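Local coordinates for protein quercetin 2,3-dioxygenase (Escherichia coli, PDB 1TQ5) that cleaves quercetin with molecular oxygen in vitro, releasing carbon monoxide, with the help of one divalent metal ion, though its physiological role is unknown, at residues Glu161-Ala166 and Val223-Leu228; Ile185-Gly190 and Val197-Ser202. One frame throughout, in Å; residues are numbered along the deposited sequence.

Contacts 1 and 2 both lie in the C-terminal cupin domain, with centres about 12 Å apart. Along the chain, 185-190 and 197-202 fall inside the loop that 161-166 and 223-228 close. Strands 182-187 and 221-228 are neighbours in one sheet and join the two contacts. L224 N lies 2.9 Å from Q186 O, a probable backbone hydrogen bond. V223 CB packs on I185 CG2 at 3.8 Å. The metal ligands H57, H59 and H101, and probably E103, belong to the N-terminal cupin, and both contacts lie away from them. A bound cadmium ion does sit about 3 Å from the side chain of S200 in contact 2.

Contact 1. Residues Glu161-Ala166 and Val223-Leu228; sequences ELYRWA and VLLFDL
L162 holds CG anti to its backbone N (chi1 173°), and F226 turns its ring anti to the carbonyl carbon (chi1 -65°). L162 CD1 thereby comes over the centre of one ring face. It lies 3.5 Å from the F226 ring centroid, a CH-pi contact. L162 CD1 also touches L224 CB on this side of the sheet. The other side carries E161, Y163, W165, V223, L225 and D227. There L225 CD1 meets the edge of the W165 indole, near its plane, 3.6 Å from CZ3. L225 CD2 lies beside Y163 CD2, and V223 CG2 rests on W165 CB at 3.6 Å.

The two strands run antiparallel in the main sheet of the C-terminal cupin barrel. Six backbone hydrogen bonds join them, in the hydrogen-bonded pairs E161-D227, Y163-L225 and W165-V223. The bond from W165 N to V223 O is the shortest, at 2.7 Å. L162 CA adds a C-H...O contact to L225 O, which also accepts from Y163 N.

Y163 OH gives a hydrogen bond of 2.9 Å to E161 OE1, from above the carboxylate plane. E161 OE1 and D227 OD2 are 4.5 Å apart. Each acid has its own salt bridge, E161 to R150 and D227 to R181. These arginines probably offset the repulsion between the two carboxylates.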
ATOM      1  N   GLU A 161       8.907  -1.417   7.426  1.00 29.03           N
ATOM      2  CA  GLU A 161       8.255  -0.228   7.951  1.00 28.26           C
ATOM      3  C   GLU A 161       7.566   0.497   6.799  1.00 26.54           C
ATOM      4  O   GLU A 161       8.079   0.527   5.680  1.00 25.25           O
ATOM      5  CB  GLU A 161       9.274   0.715   8.583  1.00 29.96           C
ATOM      6  CG  GLU A 161      10.037   0.136   9.750  1.00 34.79           C
ATOM      7  CD  GLU A 161      10.927   1.170  10.401  1.00 43.56           C
ATOM      8  OE1 GLU A 161      11.663   1.862   9.662  1.00 48.48           O
ATOM      9  OE2 GLU A 161      10.897   1.292  11.644  1.00 53.10           O
ATOM     10  N   LEU A 162       6.407   1.076   7.081  1.00 22.00           N
ATOM     11  CA  LEU A 162       5.645   1.824   6.090  1.00 20.54           C
ATOM     12  C   LEU A 162       5.330   3.193   6.675  1.00 20.74           C
ATOM     13  O   LEU A 162       4.832   3.303   7.794  1.00 19.84           O
ATOM     14  CB  LEU A 162       4.332   1.107   5.744  1.00 21.46           C
ATOM     15  CG  LEU A 162       3.353   1.869   4.834  1.00 24.14           C
ATOM     16  CD1 LEU A 162       3.998   2.153   3.474  1.00 25.60           C
ATOM     17  CD2 LEU A 162       2.071   1.054   4.658  1.00 25.91           C
ATOM     18  N   TYR A 163       5.635   4.233   5.913  1.00 19.98           N
ATOM     19  CA  TYR A 163       5.383   5.599   6.338  1.00 21.68           C
ATOM     20  C   TYR A 163       4.448   6.290   5.360  1.00 21.17           C
ATOM     21  O   TYR A 163       4.482   6.016   4.157  1.00 18.93           O
ATOM     22  CB  TYR A 163       6.682   6.403   6.367  1.00 23.53           C
ATOM     23  CG  TYR A 163       7.744   5.898   7.308  1.00 24.94           C
ATOM     24  CD1 TYR A 163       7.907   6.464   8.571  1.00 26.78           C
ATOM     25  CD2 TYR A 163       8.606   4.870   6.929  1.00 23.93           C
ATOM     26  CE1 TYR A 163       8.905   6.023   9.430  1.00 30.88           C
ATOM     27  CE2 TYR A 163       9.606   4.419   7.780  1.00 28.35           C
ATOM     28  CZ  TYR A 163       9.750   5.001   9.030  1.00 32.65           C
ATOM     29  OH  TYR A 163      10.738   4.556   9.881  1.00 35.24           O
ATOM     30  N   ARG A 164       3.597   7.164   5.884  1.00 20.38           N
ATOM     31  CA  ARG A 164       2.726   7.975   5.048  1.00 22.81           C
ATOM     32  C   ARG A 164       3.393   9.338   5.207  1.00 25.01           C
ATOM     33  O   ARG A 164       3.464   9.876   6.311  1.00 24.19           O
ATOM     34  CB  ARG A 164       1.294   8.024   5.575  1.00 23.90           C
ATOM     35  CG  ARG A 164       0.437   9.014   4.802  1.00 25.02           C
ATOM     36  CD  ARG A 164      -1.043   8.902   5.135  1.00 27.61           C
ATOM     37  NE  ARG A 164      -1.337   9.091   6.552  1.00 29.70           N
ATOM     38  CZ  ARG A 164      -2.568   9.112   7.054  1.00 29.71           C
ATOM     39  NH1 ARG A 164      -2.753   9.285   8.355  1.00 29.57           N
ATOM     40  NH2 ARG A 164      -3.617   8.961   6.252  1.00 35.20           N
ATOM     41  N   TRP A 165       3.897   9.879   4.104  1.00 26.52           N
ATOM     42  CA  TRP A 165       4.618  11.142   4.127  1.00 29.92           C
ATOM     43  C   TRP A 165       3.874  12.269   3.413  1.00 32.07           C
ATOM     44  O   TRP A 165       3.730  12.250   2.189  1.00 28.20           O
ATOM     45  CB  TRP A 165       5.981  10.935   3.457  1.00 33.44           C
ATOM     46  CG  TRP A 165       7.115  11.689   4.073  1.00 40.61           C
ATOM     47  CD1 TRP A 165       7.076  12.940   4.620  1.00 47.76           C
ATOM     48  CD2 TRP A 165       8.475  11.253   4.165  1.00 49.56           C
ATOM     49  NE1 TRP A 165       8.328  13.310   5.048  1.00 51.04           N
ATOM     50  CE2 TRP A 165       9.206  12.294   4.780  1.00 52.35           C
ATOM     51  CE3 TRP A 165       9.149  10.085   3.787  1.00 57.07           C
ATOM     52  CZ2 TRP A 165      10.580  12.199   5.028  1.00 57.07           C
ATOM     53  CZ3 TRP A 165      10.516   9.990   4.033  1.00 60.02           C
ATOM     54  CH2 TRP A 165      11.214  11.043   4.650  1.00 60.46           C
ATOM     55  N   ALA A 166       3.400  13.247   4.176  1.00 32.19           N
ATOM     56  CA  ALA A 166       2.706  14.384   3.585  1.00 33.69           C
ATOM     57  C   ALA A 166       3.721  15.517   3.463  1.00 34.07           C
ATOM     58  O   ALA A 166       4.376  15.876   4.439  1.00 33.14           O
ATOM     59  CB  ALA A 166       1.532  14.812   4.462  1.00 34.68           C
ATOM     60  N   VAL A 223       3.142  10.587  -0.114  1.00 22.76           N
ATOM     61  CA  VAL A 223       3.697   9.342  -0.613  1.00 21.57           C
ATOM     62  C   VAL A 223       3.721   8.312   0.491  1.00 21.07           C
ATOM     63  O   VAL A 223       3.718   8.646   1.680  1.00 19.38           O
ATOM     64  CB  VAL A 223       5.151   9.504  -1.127  1.00 23.92           C
ATOM     65  CG1 VAL A 223       5.197  10.500  -2.273  1.00 22.13           C
ATOM     66  CG2 VAL A 223       6.062   9.945   0.014  1.00 27.32           C
ATOM     67  N   LEU A 224       3.722   7.051   0.077  1.00 21.15           N
ATOM     68  CA  LEU A 224       3.800   5.932   0.993  1.00 20.77           C
ATOM     69  C   LEU A 224       5.224   5.441   0.790  1.00 20.83           C
ATOM     70  O   LEU A 224       5.643   5.196  -0.345  1.00 19.40           O
ATOM     71  CB  LEU A 224       2.812   4.830   0.601  1.00 20.86           C
ATOM     72  CG  LEU A 224       1.318   5.180   0.623  1.00 20.98           C
ATOM     73  CD1 LEU A 224       0.512   3.962   0.233  1.00 27.18           C
ATOM     74  CD2 LEU A 224       0.912   5.654   2.018  1.00 24.29           C
ATOM     75  N   LEU A 225       5.976   5.327   1.878  1.00 18.44           N
ATOM     76  CA  LEU A 225       7.347   4.872   1.770  1.00 19.85           C
ATOM     77  C   LEU A 225       7.489   3.525   2.449  1.00 17.94           C
ATOM     78  O   LEU A 225       7.330   3.403   3.667  1.00 20.35           O
ATOM     79  CB  LEU A 225       8.312   5.890   2.388  1.00 18.43           C
ATOM     80  CG  LEU A 225       9.803   5.620   2.126  1.00 22.97           C
ATOM     81  CD1 LEU A 225      10.572   6.934   2.064  1.00 30.31           C
ATOM     82  CD2 LEU A 225      10.362   4.710   3.211  1.00 29.25           C
ATOM     83  N   PHE A 226       7.761   2.511   1.635  1.00 20.38           N
ATOM     84  CA  PHE A 226       7.933   1.147   2.110  1.00 19.21           C
ATOM     85  C   PHE A 226       9.414   0.867   2.316  1.00 21.62           C
ATOM     86  O   PHE A 226      10.171   0.881   1.349  1.00 22.16           O
ATOM     87  CB  PHE A 226       7.408   0.161   1.066  1.00 17.35           C
ATOM     88  CG  PHE A 226       5.929   0.238   0.833  1.00 20.89           C
ATOM     89  CD1 PHE A 226       5.055  -0.568   1.555  1.00 22.79           C
ATOM     90  CD2 PHE A 226       5.410   1.083  -0.143  1.00 21.24           C
ATOM     91  CE1 PHE A 226       3.684  -0.536   1.300  1.00 27.83           C
ATOM     92  CE2 PHE A 226       4.050   1.125  -0.407  1.00 17.86           C
ATOM     93  CZ  PHE A 226       3.181   0.310   0.317  1.00 25.76           C
ATOM     94  N   ASP A 227       9.830   0.631   3.560  1.00 20.69           N
ATOM     95  CA  ASP A 227      11.230   0.296   3.868  1.00 25.28           C
ATOM     96  C   ASP A 227      11.228  -1.234   3.977  1.00 24.80           C
ATOM     97  O   ASP A 227      10.774  -1.797   4.979  1.00 23.30           O
ATOM     98  CB  ASP A 227      11.658   0.912   5.205  1.00 29.57           C
ATOM     99  CG  ASP A 227      13.172   0.870   5.416  1.00 39.62           C
ATOM    100  OD1 ASP A 227      13.770  -0.221   5.290  1.00 42.42           O
ATOM    101  OD2 ASP A 227      13.765   1.933   5.712  1.00 51.37           O
ATOM    102  N   LEU A 228      11.750  -1.896   2.951  1.00 23.06           N
ATOM    103  CA  LEU A 228      11.732  -3.351   2.875  1.00 22.20           C
ATOM    104  C   LEU A 228      13.042  -4.098   3.121  1.00 24.32           C
ATOM    105  O   LEU A 228      14.128  -3.572   2.890  1.00 22.51           O
ATOM    106  CB  LEU A 228      11.177  -3.739   1.502  1.00 21.93           C
ATOM    107  CG  LEU A 228       9.843  -3.060   1.192  1.00 22.48           C
ATOM    108  CD1 LEU A 228       9.637  -2.920  -0.310  1.00 24.49           C
ATOM    109  CD2 LEU A 228       8.728  -3.858   1.846  1.00 23.93           C
TER

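Contact 2. Residues Ile185-Gly190 and Val197-Ser202; sequences IQVVKG and VKASTS
S202 N donates to V187 O at 2.8 Å, tilted 20° from the carbonyl plane. A second, weak bond follows at the other end of S202. Q186 NE2 reaches S202 O at 3.0 Å, but the N-H...O angle is only 126°. The Q186 chain bends at chi2 (61°), which turns its amide to this carbonyl. The same amide is held from outside: W184 NE1 donates to OE1, and NE2 also bonds Y115 OH. A water bridges V188 O and S202 OG, donating to V188 O.

V187 points its side chain at 199-200. Its CB, 3.4 Å from S200 O, and its CG1 lie against that oxygen, and its CG2 meets A199 CB at 3.8 Å. V192 and V223 also pack on V187. An alanine in place of V187 would remove both methyls and would probably leave A199 CB without this apolar partner and open a gap beside V192 and V223.

The chain turns a corner at V188, where strand 182-187 leaves one sheet of the cupin barrel and the path leads into strand 191-194 of the other. V188 and K189 both face E222, a classic beta bulge. Strand 197-200 follows 191-194 in a hairpin and returns past this corner.

Beyond the bulge, G190 N donates to T201 OG1 at 3.2 Å. T201 CG2 lies 3.8 Å from V188 O. S200 CA makes a C-H...O contact of 3.3 Å with G190 O. At the backbone angles of G190 a CB would collide with the carbonyl O of K189, which accounts for a glycine here.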
ATOM      1  N   ILE A 185       8.488   3.663  -3.190  1.00 17.94           N
ATOM      2  CA  ILE A 185       7.737   4.860  -2.904  1.00 15.50           C
ATOM      3  C   ILE A 185       6.581   4.922  -3.883  1.00 12.92           C
ATOM      4  O   ILE A 185       6.778   4.886  -5.104  1.00 12.08           O
ATOM      5  CB  ILE A 185       8.598   6.120  -3.048  1.00 19.07           C
ATOM      6  CG1 ILE A 185       9.683   6.118  -1.965  1.00 19.68           C
ATOM      7  CG2 ILE A 185       7.708   7.361  -2.955  1.00 17.54           C
ATOM      8  CD1 ILE A 185      10.620   7.292  -2.026  1.00 32.59           C
ATOM      9  N   GLN A 186       5.375   5.005  -3.333  1.00 13.98           N
ATOM     10  CA  GLN A 186       4.160   5.091  -4.126  1.00 15.47           C
ATOM     11  C   GLN A 186       3.596   6.491  -3.900  1.00 15.31           C
ATOM     12  O   GLN A 186       3.302   6.869  -2.760  1.00 16.12           O
ATOM     13  CB  GLN A 186       3.145   4.055  -3.646  1.00 13.07           C
ATOM     14  CG  GLN A 186       1.882   3.953  -4.508  1.00 16.68           C
ATOM     15  CD  GLN A 186       2.181   3.540  -5.937  1.00 18.26           C
ATOM     16  OE1 GLN A 186       3.196   2.888  -6.213  1.00 17.10           O
ATOM     17  NE2 GLN A 186       1.295   3.912  -6.857  1.00 15.27           N
ATOM     18  N   VAL A 187       3.463   7.263  -4.975  1.00 16.70           N
ATOM     19  CA  VAL A 187       2.922   8.606  -4.850  1.00 18.60           C
ATOM     20  C   VAL A 187       1.392   8.519  -4.844  1.00 17.34           C
ATOM     21  O   VAL A 187       0.773   8.197  -5.860  1.00 20.48           O
ATOM     22  CB  VAL A 187       3.370   9.514  -6.013  1.00 17.35           C
ATOM     23  CG1 VAL A 187       2.876  10.946  -5.769  1.00 21.70           C
ATOM     24  CG2 VAL A 187       4.896   9.502  -6.140  1.00 18.84           C
ATOM     25  N   VAL A 188       0.789   8.781  -3.690  1.00 19.57           N
ATOM     26  CA  VAL A 188      -0.662   8.751  -3.589  1.00 22.10           C
ATOM     27  C   VAL A 188      -1.212   9.937  -4.375  1.00 22.05           C
ATOM     28  O   VAL A 188      -2.200   9.816  -5.105  1.00 21.89           O
ATOM     29  CB  VAL A 188      -1.114   8.838  -2.122  1.00 24.13           C
ATOM     30  CG1 VAL A 188      -2.637   8.868  -2.040  1.00 28.03           C
ATOM     31  CG2 VAL A 188      -0.560   7.654  -1.348  1.00 26.84           C
ATOM     32  N   LYS A 189      -0.559  11.086  -4.242  1.00 25.64           N
ATOM     33  CA  LYS A 189      -0.990  12.273  -4.967  1.00 26.25           C
ATOM     34  C   LYS A 189       0.070  13.362  -4.930  1.00 26.02           C
ATOM     35  O   LYS A 189       0.859  13.439  -3.998  1.00 25.48           O
ATOM     36  CB  LYS A 189      -2.301  12.812  -4.388  1.00 31.45           C
ATOM     37  CG  LYS A 189      -2.193  13.395  -2.983  1.00 36.19           C
ATOM     38  CD  LYS A 189      -3.506  14.065  -2.573  1.00 45.23           C
ATOM     39  CE  LYS A 189      -3.875  15.189  -3.541  1.00 52.25           C
ATOM     40  NZ  LYS A 189      -5.191  15.818  -3.235  1.00 53.96           N
ATOM     41  N   GLY A 190       0.086  14.200  -5.960  1.00 27.08           N
ATOM     42  CA  GLY A 190       1.051  15.278  -6.009  1.00 26.65           C
ATOM     43  C   GLY A 190       2.173  15.027  -6.993  1.00 26.78           C
ATOM     44  O   GLY A 190       2.118  14.095  -7.791  1.00 27.49           O
ATOM     45  N   VAL A 197      14.650  11.777  -9.724  1.00 20.27           N
ATOM     46  CA  VAL A 197      13.623  11.216 -10.589  1.00 18.35           C
ATOM     47  C   VAL A 197      12.260  11.817 -10.276  1.00 17.67           C
ATOM     48  O   VAL A 197      11.793  11.748  -9.147  1.00 19.30           O
ATOM     49  CB  VAL A 197      13.555   9.674 -10.427  1.00 19.29           C
ATOM     50  CG1 VAL A 197      12.497   9.082 -11.365  1.00 20.71           C
ATOM     51  CG2 VAL A 197      14.922   9.070 -10.722  1.00 22.42           C
ATOM     52  N   LYS A 198      11.625  12.417 -11.274  1.00 18.54           N
ATOM     53  CA  LYS A 198      10.312  13.012 -11.052  1.00 23.59           C
ATOM     54  C   LYS A 198       9.225  11.945 -11.083  1.00 25.17           C
ATOM     55  O   LYS A 198       9.262  11.023 -11.906  1.00 21.54           O
ATOM     56  CB  LYS A 198      10.025  14.093 -12.105  1.00 26.44           C
ATOM     57  CG  LYS A 198       8.649  14.732 -11.980  1.00 33.61           C
ATOM     58  CD  LYS A 198       8.555  16.058 -12.735  1.00 43.40           C
ATOM     59  CE  LYS A 198       9.295  17.180 -12.003  1.00 47.47           C
ATOM     60  NZ  LYS A 198       9.171  18.512 -12.688  1.00 42.32           N
ATOM     61  N   ALA A 199       8.273  12.065 -10.163  1.00 22.99           N
ATOM     62  CA  ALA A 199       7.155  11.130 -10.072  1.00 22.65           C
ATOM     63  C   ALA A 199       5.881  11.904  -9.761  1.00 23.63           C
ATOM     64  O   ALA A 199       5.910  12.892  -9.030  1.00 25.42           O
ATOM     65  CB  ALA A 199       7.412  10.099  -8.983  1.00 19.88           C
ATOM     66  N   SER A 200       4.763  11.458 -10.322  1.00 24.09           N
ATOM     67  CA  SER A 200       3.493  12.126 -10.071  1.00 26.21           C
ATOM     68  C   SER A 200       2.446  11.137  -9.572  1.00 25.22           C
ATOM     69  O   SER A 200       2.735   9.958  -9.371  1.00 24.88           O
ATOM     70  CB  SER A 200       3.005  12.837 -11.338  1.00 28.98           C
ATOM     71  OG  SER A 200       2.925  11.944 -12.439  1.00 38.66           O
ATOM     72  N   THR A 201       1.233  11.629  -9.365  1.00 23.94           N
ATOM     73  CA  THR A 201       0.134  10.811  -8.875  1.00 23.55           C
ATOM     74  C   THR A 201       0.137   9.383  -9.437  1.00 20.47           C
ATOM     75  O   THR A 201       0.238   9.172 -10.645  1.00 18.76           O
ATOM     76  CB  THR A 201      -1.222  11.495  -9.191  1.00 25.41           C
ATOM     77  OG1 THR A 201      -1.305  12.737  -8.476  1.00 28.60           O
ATOM     78  CG2 THR A 201      -2.391  10.605  -8.769  1.00 28.66           C
ATOM     79  N   SER A 202       0.057   8.411  -8.532  1.00 19.70           N
ATOM     80  CA  SER A 202       0.008   6.987  -8.877  1.00 20.77           C
ATOM     81  C   SER A 202       1.279   6.329  -9.379  1.00 21.36           C
ATOM     82  O   SER A 202       1.277   5.122  -9.655  1.00 20.04           O
ATOM     83  CB  SER A 202      -1.124   6.721  -9.872  1.00 21.22           C
ATOM     84  OG  SER A 202      -2.374   6.964  -9.255  1.00 26.54           O
TER
HETATM   85  O   HOH W   1      -2.672   7.132  -6.385  1.00 30.23           O